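Glutathione S-transferase family protein (Populus trichocarpa, PDB 5F06) probably catalyses the conjugation of glutathione to electrophilic compounds, releasing a halide ion, as a Phi-class glutathione transferase of detoxification. Local coordinates at residues Tyr5-Ser10 with Gly51-Leu56; Asp83-Glu88 with Tyr162-Leu167; Gln117-Pro122 with Met177-Ala182. All blocks are in the same frame, centred on the assembly; numbering follows the deposited sequence. Where two conformers were deposited one is given.

Contact 1 (Tyr5-Ser10 with Gly51-Leu56). With GSH (glutathione), chain C.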
ATOM      1  N   TYR A   5      12.676  11.561  11.262  1.00 11.60           N
ATOM      2  CA  TYR A   5      13.123  12.670  10.429  1.00 11.29           C
ATOM      3  C   TYR A   5      11.995  13.154   9.524  1.00 10.43           C
ATOM      4  O   TYR A   5      11.523  12.423   8.658  1.00  9.88           O
ATOM      5  CB  TYR A   5      14.330  12.253   9.595  1.00 11.88           C
ATOM      6  CG  TYR A   5      15.534  11.909  10.433  1.00 13.11           C
ATOM      7  CD1 TYR A   5      15.657  10.659  11.030  1.00 13.45           C
ATOM      8  CD2 TYR A   5      16.543  12.840  10.647  1.00 14.87           C
ATOM      9  CE1 TYR A   5      16.759  10.345  11.808  1.00 14.66           C
ATOM     10  CE2 TYR A   5      17.646  12.533  11.423  1.00 15.42           C
ATOM     11  CZ  TYR A   5      17.747  11.288  12.004  1.00 16.33           C
ATOM     12  OH  TYR A   5      18.846  10.984  12.773  1.00 18.72           O
ATOM     13  N   GLY A   6      11.561  14.390   9.727  1.00 10.08           N
ATOM     14  CA  GLY A   6      10.471  14.929   8.936  1.00  9.96           C
ATOM     15  C   GLY A   6      10.087  16.333   9.349  1.00 11.45           C
ATOM     16  O   GLY A   6      10.934  17.115   9.776  1.00 12.39           O
ATOM     17  N   ALA A   7       8.804  16.651   9.220  1.00 13.49           N
ATOM     18  CA  ALA A   7       8.300  17.972   9.582  1.00 14.35           C
ATOM     19  C   ALA A   7       6.873  17.861  10.114  1.00 16.10           C
ATOM     20  O   ALA A   7       6.067  17.123   9.550  1.00 16.47           O
ATOM     21  CB  ALA A   7       8.351  18.899   8.386  1.00 13.89           C
ATOM     22  N   PRO A   8       6.555  18.584  11.206  1.00 17.53           N
ATOM     23  CA  PRO A   8       5.218  18.496  11.814  1.00 17.68           C
ATOM     24  C   PRO A   8       4.053  18.762  10.855  1.00 18.73           C
ATOM     25  O   PRO A   8       2.978  18.185  11.026  1.00 17.62           O
ATOM     26  CB  PRO A   8       5.258  19.578  12.899  1.00 20.23           C
ATOM     27  CG  PRO A   8       6.688  19.699  13.260  1.00 20.22           C
ATOM     28  CD  PRO A   8       7.463  19.433  12.001  1.00 18.90           C
ATOM     29  N   MET A   9       4.266  19.622   9.863  1.00 21.38           N
ATOM     30  CA  MET A   9       3.178  20.071   9.002  1.00 23.52           C
ATOM     31  C   MET A   9       2.865  19.100   7.855  1.00 23.13           C
ATOM     32  O   MET A   9       1.819  19.212   7.219  1.00 25.92           O
ATOM     33  CB  MET A   9       3.509  21.456   8.433  1.00 26.37           C
ATOM     34  CG  MET A   9       2.359  22.109   7.685  1.00 29.64           C
ATOM     35  SD  MET A   9       2.549  23.895   7.508  1.00 47.20           S
ATOM     36  CE  MET A   9       2.113  24.435   9.160  1.00 41.23           C
ATOM     37  N   SER A  10       3.748  18.142   7.595  1.00 18.21           N
ATOM     38  CA  SER A  10       3.546  17.234   6.470  1.00 17.60           C
ATOM     39  C   SER A  10       2.650  16.059   6.851  1.00 15.72           C
ATOM     40  O   SER A  10       2.724  15.527   7.962  1.00 16.15           O
ATOM     41  CB  SER A  10       4.885  16.716   5.932  1.00 19.14           C
ATOM     42  OG  SER A  10       5.405  15.672   6.728  1.00 18.89           O
ATOM     43  N   GLY A  51      14.086  10.114  -1.526  1.00 10.85           N
ATOM     44  CA  GLY A  51      14.215  11.522  -1.196  1.00 11.09           C
ATOM     45  C   GLY A  51      12.927  12.177  -0.736  1.00 10.49           C
ATOM     46  O   GLY A  51      12.636  13.318  -1.101  1.00 12.44           O
ATOM     47  N   GLN A  52      12.160  11.461   0.077  1.00 11.27           N
ATOM     48  CA  GLN A  52      10.963  12.022   0.688  1.00 12.74           C
ATOM     49  C   GLN A  52      10.895  11.675   2.171  1.00 12.07           C
ATOM     50  O   GLN A  52      11.471  10.678   2.625  1.00 12.75           O
ATOM     51  CB  GLN A  52       9.707  11.526  -0.029  1.00 13.50           C
ATOM     52  CG  GLN A  52       9.509  12.147  -1.398  1.00 15.07           C
ATOM     53  CD  GLN A  52       8.111  11.940  -1.930  1.00 16.18           C
ATOM     54  OE1 GLN A  52       7.623  10.811  -2.010  1.00 14.88           O
ATOM     55  NE2 GLN A  52       7.448  13.033  -2.285  1.00 17.40           N
ATOM     56  N   ILE A  53      10.194  12.515   2.920  1.00  9.83           N
ATOM     57  CA  ILE A  53      10.034  12.318   4.351  1.00  8.44           C
ATOM     58  C   ILE A  53       8.744  11.542   4.602  1.00  8.80           C
ATOM     59  O   ILE A  53       7.800  11.646   3.823  1.00  9.01           O
ATOM     60  CB  ILE A  53      10.022  13.668   5.115  1.00  8.84           C
ATOM     61  CG1 ILE A  53       8.937  14.611   4.577  1.00 11.29           C
ATOM     62  CG2 ILE A  53      11.392  14.323   5.026  1.00 10.67           C
ATOM     63  CD1 ILE A  53       8.723  15.857   5.447  1.00 11.51           C
ATOM     64  N   PRO A  54       8.684  10.781   5.707  1.00 10.79           N
ATOM     65  CA  PRO A  54       9.679  10.700   6.774  1.00 10.97           C
ATOM     66  C   PRO A  54      10.639   9.527   6.647  1.00 10.66           C
ATOM     67  O   PRO A  54      10.457   8.650   5.806  1.00  8.91           O
ATOM     68  CB  PRO A  54       8.810  10.529   8.016  1.00 10.62           C
ATOM     69  CG  PRO A  54       7.706   9.661   7.533  1.00 11.76           C
ATOM     70  CD  PRO A  54       7.447  10.076   6.090  1.00 11.23           C
ATOM     71  N   ALA A  55      11.663   9.545   7.491  1.00 10.96           N
ATOM     72  CA  ALA A  55      12.501   8.387   7.731  1.00 10.52           C
ATOM     73  C   ALA A  55      12.595   8.166   9.233  1.00  9.72           C
ATOM     74  O   ALA A  55      12.355   9.087  10.021  1.00  9.20           O
ATOM     75  CB  ALA A  55      13.877   8.578   7.133  1.00  9.67           C
ATOM     76  N   LEU A  56      12.939   6.944   9.623  1.00  9.04           N
ATOM     77  CA  LEU A  56      13.125   6.595  11.024  1.00  8.88           C
ATOM     78  C   LEU A  56      14.491   5.960  11.238  1.00  9.79           C
ATOM     79  O   LEU A  56      14.857   5.025  10.530  1.00 10.40           O
ATOM     80  CB  LEU A  56      12.035   5.632  11.496  1.00  8.81           C
ATOM     81  CG  LEU A  56      12.073   5.248  12.979  1.00 10.27           C
ATOM     82  CD1 LEU A  56      11.482   6.349  13.834  1.00 12.70           C
ATOM     83  CD2 LEU A  56      11.341   3.945  13.223  1.00 11.70           C
TER
HETATM   84  N1  GSH C 301       4.746   6.906   0.235  1.00 11.55           N
HETATM   85  CA1 GSH C 301       5.479   7.872   0.987  1.00 12.66           C
HETATM   86  C1  GSH C 301       5.167   7.715   2.461  1.00 12.14           C
HETATM   87  O11 GSH C 301       4.007   7.394   2.826  1.00 12.03           O
HETATM   88  O12 GSH C 301       6.062   7.911   3.319  1.00 11.37           O
HETATM   89  CB1 GSH C 301       5.124   9.271   0.521  1.00 12.66           C
HETATM   90  CG1 GSH C 301       6.107  10.258   1.135  1.00 13.84           C
HETATM   91  CD1 GSH C 301       5.770  11.696   0.765  1.00 14.10           C
HETATM   92  OE1 GSH C 301       4.903  11.944  -0.059  1.00 13.90           O
HETATM   93  N2  GSH C 301       6.489  12.750   1.416  1.00 12.79           N
HETATM   94  CA2 GSH C 301       6.231  14.127   1.128  1.00 15.37           C
HETATM   95  C2  GSH C 301       7.537  14.812   0.736  1.00 15.97           C
HETATM   96  O2  GSH C 301       8.592  14.411   1.186  1.00 13.95           O
HETATM   97  CB2 GSH C 301       5.715  14.812   2.374  1.00 18.08           C
HETATM   98  SG2 GSH C 301       4.045  14.318   2.740  1.00 20.44           S
HETATM   99  N3  GSH C 301       7.526  15.941  -0.159  1.00 18.68           N
HETATM  100  CA3 GSH C 301       8.770  16.598  -0.517  1.00 22.78           C
HETATM  101  C3  GSH C 301       9.107  16.370  -1.988  1.00 23.74           C
HETATM  102  O31 GSH C 301       9.865  17.181  -2.589  1.00 24.91           O
HETATM  103  O32 GSH C 301       8.632  15.380  -2.602  1.00 23.88           O

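Contact 2 (Asp83-Glu88 with Tyr162-Leu167)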
ATOM      1  N   ASP A  83      -4.109  -0.603  21.254  1.00 14.25           N
ATOM      2  CA  ASP A  83      -4.020  -1.834  20.473  1.00 15.03           C
ATOM      3  C   ASP A  83      -4.370  -1.590  19.000  1.00 14.54           C
ATOM      4  O   ASP A  83      -5.494  -1.856  18.568  1.00 14.94           O
ATOM      5  CB  ASP A  83      -4.957  -2.880  21.086  1.00 16.40           C
ATOM      6  CG  ASP A  83      -4.866  -4.230  20.406  1.00 17.43           C
ATOM      7  OD1 ASP A  83      -3.929  -4.450  19.610  1.00 17.96           O
ATOM      8  OD2 ASP A  83      -5.738  -5.077  20.689  1.00 18.24           O
ATOM      9  N   LEU A  84      -3.397  -1.095  18.236  1.00 12.02           N
ATOM     10  CA  LEU A  84      -3.650  -0.621  16.873  1.00 12.04           C
ATOM     11  C   LEU A  84      -3.813  -1.733  15.833  1.00 11.81           C
ATOM     12  O   LEU A  84      -4.551  -1.554  14.863  1.00 10.76           O
ATOM     13  CB  LEU A  84      -2.522   0.313  16.416  1.00 11.22           C
ATOM     14  CG  LEU A  84      -2.506   1.734  16.983  1.00 12.85           C
ATOM     15  CD1 LEU A  84      -1.221   2.448  16.596  1.00 14.19           C
ATOM     16  CD2 LEU A  84      -3.717   2.523  16.491  1.00 13.88           C
ATOM     17  N   ILE A  85      -3.120  -2.860  16.012  1.00 11.83           N
ATOM     18  CA  ILE A  85      -3.176  -3.940  15.023  1.00 13.27           C
ATOM     19  C   ILE A  85      -3.763  -5.239  15.587  1.00 13.65           C
ATOM     20  O   ILE A  85      -3.749  -6.273  14.921  1.00 14.04           O
ATOM     21  CB  ILE A  85      -1.781  -4.221  14.418  1.00 15.78           C
ATOM     22  CG1 ILE A  85      -0.773  -4.628  15.499  1.00 18.81           C
ATOM     23  CG2 ILE A  85      -1.294  -2.986  13.655  1.00 16.28           C
ATOM     24  CD1 ILE A  85       0.537  -5.163  14.938  1.00 22.61           C
ATOM     25  N   ARG A  86      -4.293  -5.165  16.807  1.00 11.96           N
ATOM     26  CA  ARG A  86      -5.131  -6.223  17.379  1.00 12.77           C
ATOM     27  C   ARG A  86      -4.346  -7.516  17.631  1.00 14.60           C
ATOM     28  O   ARG A  86      -4.644  -8.568  17.065  1.00 15.76           O
ATOM     29  CB  ARG A  86      -6.333  -6.487  16.464  1.00 12.42           C
ATOM     30  CG  ARG A  86      -6.983  -5.216  15.904  1.00 11.78           C
ATOM     31  CD  ARG A  86      -7.289  -4.183  16.988  1.00 11.95           C
ATOM     32  NE  ARG A  86      -8.340  -4.616  17.896  1.00 13.00           N
ATOM     33  CZ  ARG A  86      -8.744  -3.920  18.955  1.00 13.85           C
ATOM     34  NH1 ARG A  86      -8.179  -2.754  19.248  1.00 13.63           N
ATOM     35  NH2 ARG A  86      -9.715  -4.387  19.723  1.00 15.22           N
ATOM     36  N   HIS A  87      -3.361  -7.428  18.520  1.00 18.65           N
ATOM     37  CA  HIS A  87      -2.404  -8.514  18.740  1.00 21.24           C
ATOM     38  C   HIS A  87      -2.944  -9.720  19.518  1.00 23.17           C
ATOM     39  O   HIS A  87      -2.211 -10.689  19.727  1.00 25.85           O
ATOM     40  CB  HIS A  87      -1.172  -7.968  19.472  1.00 21.09           C
ATOM     41  CG  HIS A  87      -1.440  -7.558  20.886  1.00 22.64           C
ATOM     42  ND1 HIS A  87      -1.959  -6.327  21.218  1.00 22.92           N
ATOM     43  CD2 HIS A  87      -1.258  -8.217  22.054  1.00 25.44           C
ATOM     44  CE1 HIS A  87      -2.089  -6.244  22.530  1.00 23.34           C
ATOM     45  NE2 HIS A  87      -1.671  -7.378  23.062  1.00 25.98           N
ATOM     46  N   GLU A  88      -4.199  -9.674  19.956  1.00 20.42           N
ATOM     47  CA  GLU A  88      -4.772 -10.796  20.708  1.00 22.82           C
ATOM     48  C   GLU A  88      -6.104 -11.263  20.122  1.00 20.96           C
ATOM     49  O   GLU A  88      -6.867 -11.981  20.773  1.00 20.93           O
ATOM     50  CB  GLU A  88      -4.933 -10.421  22.187  1.00 27.83           C
ATOM     51  CG  GLU A  88      -5.526  -9.045  22.451  1.00 29.75           C
ATOM     52  CD  GLU A  88      -5.523  -8.677  23.932  1.00 32.72           C
ATOM     53  OE1 GLU A  88      -4.896  -9.406  24.735  1.00 34.55           O
ATOM     54  OE2 GLU A  88      -6.147  -7.657  24.292  1.00 32.27           O
ATOM     55  N   TYR A 162     -11.253   1.135  16.994  1.00 15.35           N
ATOM     56  CA  TYR A 162     -10.283   1.960  16.291  1.00 13.73           C
ATOM     57  C   TYR A 162      -9.055   1.112  15.967  1.00 12.47           C
ATOM     58  O   TYR A 162      -8.651   0.274  16.775  1.00 12.62           O
ATOM     59  CB  TYR A 162      -9.903   3.170  17.139  1.00 13.80           C
ATOM     60  CG  TYR A 162      -8.959   4.143  16.473  1.00 13.61           C
ATOM     61  CD1 TYR A 162      -9.391   4.965  15.440  1.00 13.18           C
ATOM     62  CD2 TYR A 162      -7.641   4.257  16.892  1.00 14.79           C
ATOM     63  CE1 TYR A 162      -8.536   5.865  14.840  1.00 13.84           C
ATOM     64  CE2 TYR A 162      -6.776   5.154  16.295  1.00 15.30           C
ATOM     65  CZ  TYR A 162      -7.227   5.956  15.273  1.00 15.64           C
ATOM     66  OH  TYR A 162      -6.364   6.851  14.683  1.00 15.65           O
ATOM     67  N   SER A 163      -8.476   1.309  14.786  1.00 11.81           N
ATOM     68  CA  SER A 163      -7.282   0.561  14.399  1.00 12.24           C
ATOM     69  C   SER A 163      -6.346   1.365  13.500  1.00 12.56           C
ATOM     70  O   SER A 163      -6.627   2.511  13.147  1.00 11.79           O
ATOM     71  CB  SER A 163      -7.677  -0.732  13.688  1.00 11.84           C
ATOM     72  OG  SER A 163      -7.951  -0.492  12.320  1.00 11.67           O
ATOM     73  N   LEU A 164      -5.229   0.744  13.138  1.00 11.09           N
ATOM     74  CA  LEU A 164      -4.250   1.353  12.246  1.00 10.57           C
ATOM     75  C   LEU A 164      -4.881   1.744  10.909  1.00 10.66           C
ATOM     76  O   LEU A 164      -4.455   2.710  10.272  1.00 10.39           O
ATOM     77  CB  LEU A 164      -3.081   0.392  12.016  1.00 10.35           C
ATOM     78  CG  LEU A 164      -1.877   0.975  11.277  1.00 10.81           C
ATOM     79  CD1 LEU A 164      -1.169   2.028  12.124  1.00 11.18           C
ATOM     80  CD2 LEU A 164      -0.923  -0.146  10.888  1.00 11.46           C
ATOM     81  N   ALA A 165      -5.899   0.992  10.493  1.00  9.51           N
ATOM     82  CA  ALA A 165      -6.619   1.277   9.256  1.00  8.00           C
ATOM     83  C   ALA A 165      -7.206   2.683   9.269  1.00  9.59           C
ATOM     84  O   ALA A 165      -7.006   3.451   8.330  1.00  9.43           O
ATOM     85  CB  ALA A 165      -7.721   0.244   9.029  1.00  7.72           C
ATOM     86  N   ASP A 166      -7.932   3.020  10.333  1.00 10.09           N
ATOM     87  CA  ASP A 166      -8.511   4.353  10.458  1.00 10.38           C
ATOM     88  C   ASP A 166      -7.416   5.410  10.556  1.00 11.25           C
ATOM     89  O   ASP A 166      -7.468   6.439   9.879  1.00 12.03           O
ATOM     90  CB  ASP A 166      -9.421   4.432  11.682  1.00 10.65           C
ATOM     91  CG  ASP A 166     -10.377   3.265  11.771  1.00 10.29           C
ATOM     92  OD1 ASP A 166     -11.450   3.316  11.128  1.00  9.46           O
ATOM     93  OD2 ASP A 166     -10.046   2.295  12.488  1.00 10.99           O
ATOM     94  N   LEU A 167      -6.428   5.138  11.403  1.00  9.48           N
ATOM     95  CA  LEU A 167      -5.342   6.073  11.672  1.00 10.04           C
ATOM     96  C   LEU A 167      -4.678   6.581  10.397  1.00  9.52           C
ATOM     97  O   LEU A 167      -4.400   7.779  10.265  1.00  8.42           O
ATOM     98  CB  LEU A 167      -4.293   5.411  12.574  1.00  9.57           C
ATOM     99  CG  LEU A 167      -3.126   6.300  13.025  1.00  8.34           C
ATOM    100  CD1 LEU A 167      -2.655   5.892  14.410  1.00  8.91           C
ATOM    101  CD2 LEU A 167      -1.954   6.269  12.039  1.00  8.18           C
TER

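Contact 3 (Gln117-Pro122 with Met177-Ala182)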
ATOM      1  N   GLN A 117      -3.023  19.368  -5.193  1.00 12.06           N
ATOM      2  CA  GLN A 117      -3.429  20.504  -6.010  1.00 12.01           C
ATOM      3  C   GLN A 117      -3.724  21.742  -5.157  1.00 14.34           C
ATOM      4  O   GLN A 117      -3.321  22.856  -5.505  1.00 15.30           O
ATOM      5  CB  GLN A 117      -4.650  20.134  -6.857  1.00 11.82           C
ATOM      6  CG  GLN A 117      -4.331  19.209  -8.032  1.00 13.23           C
ATOM      7  CD  GLN A 117      -3.286  19.788  -8.970  1.00 15.32           C
ATOM      8  OE1 GLN A 117      -3.268  20.991  -9.230  1.00 16.38           O
ATOM      9  NE2 GLN A 117      -2.403  18.930  -9.476  1.00 16.47           N
ATOM     10  N   PHE A 118      -4.409  21.552  -4.035  1.00 14.88           N
ATOM     11  CA  PHE A 118      -4.741  22.663  -3.156  1.00 17.16           C
ATOM     12  C   PHE A 118      -3.543  23.209  -2.365  1.00 17.94           C
ATOM     13  O   PHE A 118      -3.394  24.422  -2.225  1.00 18.41           O
ATOM     14  CB  PHE A 118      -5.838  22.247  -2.167  1.00 17.06           C
ATOM     15  CG  PHE A 118      -7.228  22.260  -2.748  1.00 17.06           C
ATOM     16  CD1 PHE A 118      -7.816  23.445  -3.154  1.00 18.72           C
ATOM     17  CD2 PHE A 118      -7.956  21.086  -2.862  1.00 16.08           C
ATOM     18  CE1 PHE A 118      -9.099  23.459  -3.680  1.00 17.89           C
ATOM     19  CE2 PHE A 118      -9.235  21.093  -3.386  1.00 16.93           C
ATOM     20  CZ  PHE A 118      -9.809  22.281  -3.791  1.00 16.90           C
ATOM     21  N   MET A 119      -2.705  22.309  -1.858  0.65 18.05           N
ATOM     22  CA  MET A 119      -1.683  22.670  -0.876  0.65 19.02           C
ATOM     23  C   MET A 119      -0.265  22.722  -1.444  0.65 18.77           C
ATOM     24  O   MET A 119       0.542  23.546  -1.019  0.65 19.58           O
ATOM     25  CB  MET A 119      -1.715  21.681   0.295  0.65 19.35           C
ATOM     26  CG  MET A 119      -3.071  21.561   0.978  0.65 19.81           C
ATOM     27  SD  MET A 119      -3.702  23.148   1.559  0.65 24.03           S
ATOM     28  CE  MET A 119      -5.124  22.614   2.511  0.65 32.20           C
ATOM     29  N   VAL A 120       0.042  21.838  -2.390  1.00 18.35           N
ATOM     30  CA  VAL A 120       1.411  21.710  -2.894  1.00 18.61           C
ATOM     31  C   VAL A 120       1.631  22.458  -4.212  1.00 15.89           C
ATOM     32  O   VAL A 120       2.674  23.081  -4.398  1.00 17.70           O
ATOM     33  CB  VAL A 120       1.800  20.230  -3.097  1.00 20.30           C
ATOM     34  CG1 VAL A 120       3.277  20.115  -3.457  1.00 22.65           C
ATOM     35  CG2 VAL A 120       1.515  19.428  -1.837  1.00 19.61           C
ATOM     36  N   ALA A 121       0.662  22.404  -5.122  1.00 13.43           N
ATOM     37  CA  ALA A 121       0.831  23.010  -6.442  1.00 13.99           C
ATOM     38  C   ALA A 121       1.177  24.503  -6.356  1.00 14.91           C
ATOM     39  O   ALA A 121       2.057  24.974  -7.082  1.00 15.60           O
ATOM     40  CB  ALA A 121      -0.421  22.798  -7.293  1.00 15.31           C
ATOM     41  N   PRO A 122       0.499  25.251  -5.467  1.00 17.19           N
ATOM     42  CA  PRO A 122       0.875  26.657  -5.277  1.00 20.00           C
ATOM     43  C   PRO A 122       2.331  26.830  -4.838  1.00 20.56           C
ATOM     44  O   PRO A 122       2.971  27.803  -5.234  1.00 21.32           O
ATOM     45  CB  PRO A 122      -0.086  27.132  -4.181  1.00 20.62           C
ATOM     46  CG  PRO A 122      -1.253  26.231  -4.287  1.00 19.16           C
ATOM     47  CD  PRO A 122      -0.695  24.899  -4.675  1.00 17.39           C
ATOM     48  N   MET A 177     -10.371  18.473   4.644  1.00 13.74           N
ATOM     49  CA  MET A 177     -11.485  19.117   5.332  1.00 13.53           C
ATOM     50  C   MET A 177     -11.306  20.631   5.425  1.00 15.01           C
ATOM     51  O   MET A 177     -12.233  21.345   5.807  1.00 14.99           O
ATOM     52  CB  MET A 177     -11.663  18.518   6.728  1.00 12.39           C
ATOM     53  CG  MET A 177     -12.098  17.053   6.709  1.00 11.57           C
ATOM     54  SD  MET A 177     -13.585  16.744   5.737  1.00 15.52           S
ATOM     55  CE  MET A 177     -14.822  17.485   6.794  1.00 15.06           C
ATOM     56  N   LYS A 178     -10.121  21.116   5.069  1.00 16.81           N
ATOM     57  CA  LYS A 178      -9.864  22.552   5.019  1.00 18.42           C
ATOM     58  C   LYS A 178     -10.265  23.147   3.670  1.00 18.60           C
ATOM     59  O   LYS A 178     -10.307  24.367   3.514  1.00 20.94           O
ATOM     60  CB  LYS A 178      -8.383  22.843   5.282  1.00 18.23           C
ATOM     61  CG  LYS A 178      -7.880  22.382   6.638  1.00 19.92           C
ATOM     62  CD  LYS A 178      -6.416  22.746   6.815  1.00 21.70           C
ATOM     63  CE  LYS A 178      -5.921  22.419   8.212  1.00 21.51           C
ATOM     64  NZ  LYS A 178      -6.543  23.292   9.249  1.00 23.20           N
ATOM     65  N   THR A 179     -10.548  22.278   2.701  1.00 14.94           N
ATOM     66  CA  THR A 179     -10.850  22.697   1.335  1.00 14.24           C
ATOM     67  C   THR A 179     -12.339  22.527   1.020  1.00 13.84           C
ATOM     68  O   THR A 179     -13.079  21.929   1.804  1.00 13.87           O
ATOM     69  CB  THR A 179     -10.027  21.888   0.300  1.00 14.18           C
ATOM     70  OG1 THR A 179     -10.618  20.596   0.107  1.00 12.61           O
ATOM     71  CG2 THR A 179      -8.575  21.729   0.747  1.00 13.34           C
ATOM     72  N   PRO A 180     -12.785  23.047  -0.135  1.00 14.43           N
ATOM     73  CA  PRO A 180     -14.181  22.828  -0.538  1.00 15.01           C
ATOM     74  C   PRO A 180     -14.516  21.347  -0.721  1.00 14.89           C
ATOM     75  O   PRO A 180     -15.684  20.964  -0.620  1.00 14.44           O
ATOM     76  CB  PRO A 180     -14.284  23.575  -1.870  1.00 15.46           C
ATOM     77  CG  PRO A 180     -13.221  24.611  -1.807  1.00 16.42           C
ATOM     78  CD  PRO A 180     -12.092  23.972  -1.051  1.00 15.19           C
ATOM     79  N   ALA A 181     -13.498  20.533  -0.985  1.00 14.49           N
ATOM     80  CA  ALA A 181     -13.688  19.099  -1.184  1.00 14.66           C
ATOM     81  C   ALA A 181     -14.110  18.399   0.108  1.00 13.72           C
ATOM     82  O   ALA A 181     -14.440  17.218   0.096  1.00 14.44           O
ATOM     83  CB  ALA A 181     -12.416  18.466  -1.736  1.00 16.46           C
ATOM     84  N   ALA A 182     -14.103  19.129   1.220  1.00 13.52           N
ATOM     85  CA  ALA A 182     -14.643  18.623   2.482  1.00 12.43           C
ATOM     86  C   ALA A 182     -16.070  18.091   2.317  1.00 12.29           C
ATOM     87  O   ALA A 182     -16.526  17.269   3.111  1.00 11.51           O
ATOM     88  CB  ALA A 182     -14.618  19.714   3.533  1.00 13.79           C
TER

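Contact 1 (Tyr5-Ser10 with Gly51-Leu56)
The Y5 ring meets A55 at its edge: the carbonyl oxygen of A55 lies in the ring plane, 3.8 Å from Y5 CD1. Beyond the contact the phenol ring makes a cation-pi pair with K47, and its OH bonds to E57. The same A55 oxygen accepts Y5 N at 2.8 Å, and A55 N returns a bond to Y5 O at 3.1 Å, arriving in the carbonyl plane on a lone pair. Y5 and A55 are thus a hydrogen-bonded antiparallel pair, joining strand 2-6 to strand 55-58 in the sheet of the thioredoxin-like N-terminal domain. Their CB atoms lie on one sheet face, 4.4 Å apart.

Past the bridge the strands give way to loops, and the I53 side chain packs between them. With CG1 set between the backbone N and the carbonyl carbon (chi1 56°), its CD1 reaches S10 OG at 3.6 Å and the A7 methyl, while CB and CG2 lie against G6 CA. A CB on G6 would come close to those of I53 and P54, so glycine suits this position. S10 caps helix 11-22, its hydroxyl bonded to T13. The peptide before P54 is cis, the cis-proline loop of the thioredoxin fold, which leaves the I53 backbone facing glutathione: I53 N gives to GSH O2 at 3.0 Å, and I53 O accepts from GSH N2 at 3.0 Å, as antiparallel strands pair. Q52 NE2 bonds GSH O32 at 2.6 Å, while Q52 OE1 accepts from R106 NH2 of the second subunit.

The chemistry implies a division of labour: the backbone of I53 reads the peptide of glutathione while its side chain packs inward, and Q52 couples the glycyl carboxylate to the dimer partner.

Contact 2 (Asp83-Glu88 with Tyr162-Leu167)
L84 and S163 bring the two backbones to 4.6 Å between CA atoms, and one bond joins them, L164 N to L84 O at 3.0 Å, with the donor tilted 24° from the carbonyl plane. It forms at the start of helix 164-167, where S163 and D166 make a capping box, the N-capping motif of this helix in the GST C-terminal domain: S163 OG accepts A165 N, and D166 OD2 takes S163 N through its anti lone pair. The loop carbonyl of L84 thus serves another of the first-turn NH groups. L84 supplies most of the apolar contact. Its CD2 reaches Y162 CE2 at 4.0 Å, the two side chains running side by side, and also meets L167 CD1 at 4.1 Å. I85 CG2 lies beside L164 CD2. Helix 11-22 packs on L84 and helix 66-76 on I85 and L164, so the loop, helix 164-167 and these two helices pack together.

R86 folds back on its own loop. Bends at chi2 (-50°) and chi3 (-68°) bring NH1 to D83 O at 2.9 Å and lay one guanidinium face beneath D83 OD2, a long salt bridge in which no N-H points at the oxygen, while NE forms a salt bridge with E92. With an alanine in place of R86, the D83 carbonyl is likely to lose this donor and E92 this charge partner, weakening the anchoring of the loop to helix 90-120. The other D83 oxygen, OD1, gathers the following turn, accepting H87 N at 3.2 Å on its syn lone pair.

Contact 3 (Gln117-Pro122 with Met177-Ala182)
This is a small apolar surface contact within the all-helical C-terminal domain, between the C-terminal part of the long helix 90-120 and the loop that links helix 170-176 to helix 183-186; no hydrogen bond crosses it. F118 carries most of it, its CB directed at the loop and T179 lying over one face of its ring. T179 CB stands 3.9 Å from the ring centroid and 13° off the normal, a CH-pi contact, displaced slightly toward the rim. The threonine methyl lies over the same face, with CG2 3.7 Å from F118 CD2. At the far end of the ring P180 CD approaches F118 CZ at 3.9 Å, and the A181 methyl is more distant from CE2.

T179 is turned for this role by its first torsion: at chi1 79° OG1 sits between the backbone N and the carbonyl carbon, where it bonds L176 O and accepts a weak bond from A181 N, and CG2 is left beside the backbone N, facing the phenylalanine. M119 has two conformers; in one, a bend at chi2 (-56°) takes CE to 4.0 Å from T179 CG2, so this contact is less certain. From helix 130-153, I133 also touches F118, and V137 touches A181.

The chemistry implies that cohesion here rests on dispersion and CH-pi contact, with the threonine hydroxyl spent on its own loop.

Contact 2 is the buried one, contact 1 is partly buried beside the ligand, and contact 3 lies at the surface. Helix 11-22 ties the first two together: it begins at the S10 cap of contact 1 and, farther along, packs on L84 and L167 of contact 2. Helix 90-120 likewise runs from R86 and S163 of contact 2 to its last turns, in contact 3. Backbone pairing dominates contact 1, within the sheet and, from the I53 loop, with glutathione; contact 2 mixes one backbone bond with leucine packing and helix capping; contact 3 is apolar. Contacts 2 and 3, with centres about 28 Å apart, lie on opposite sides of the chain's centre.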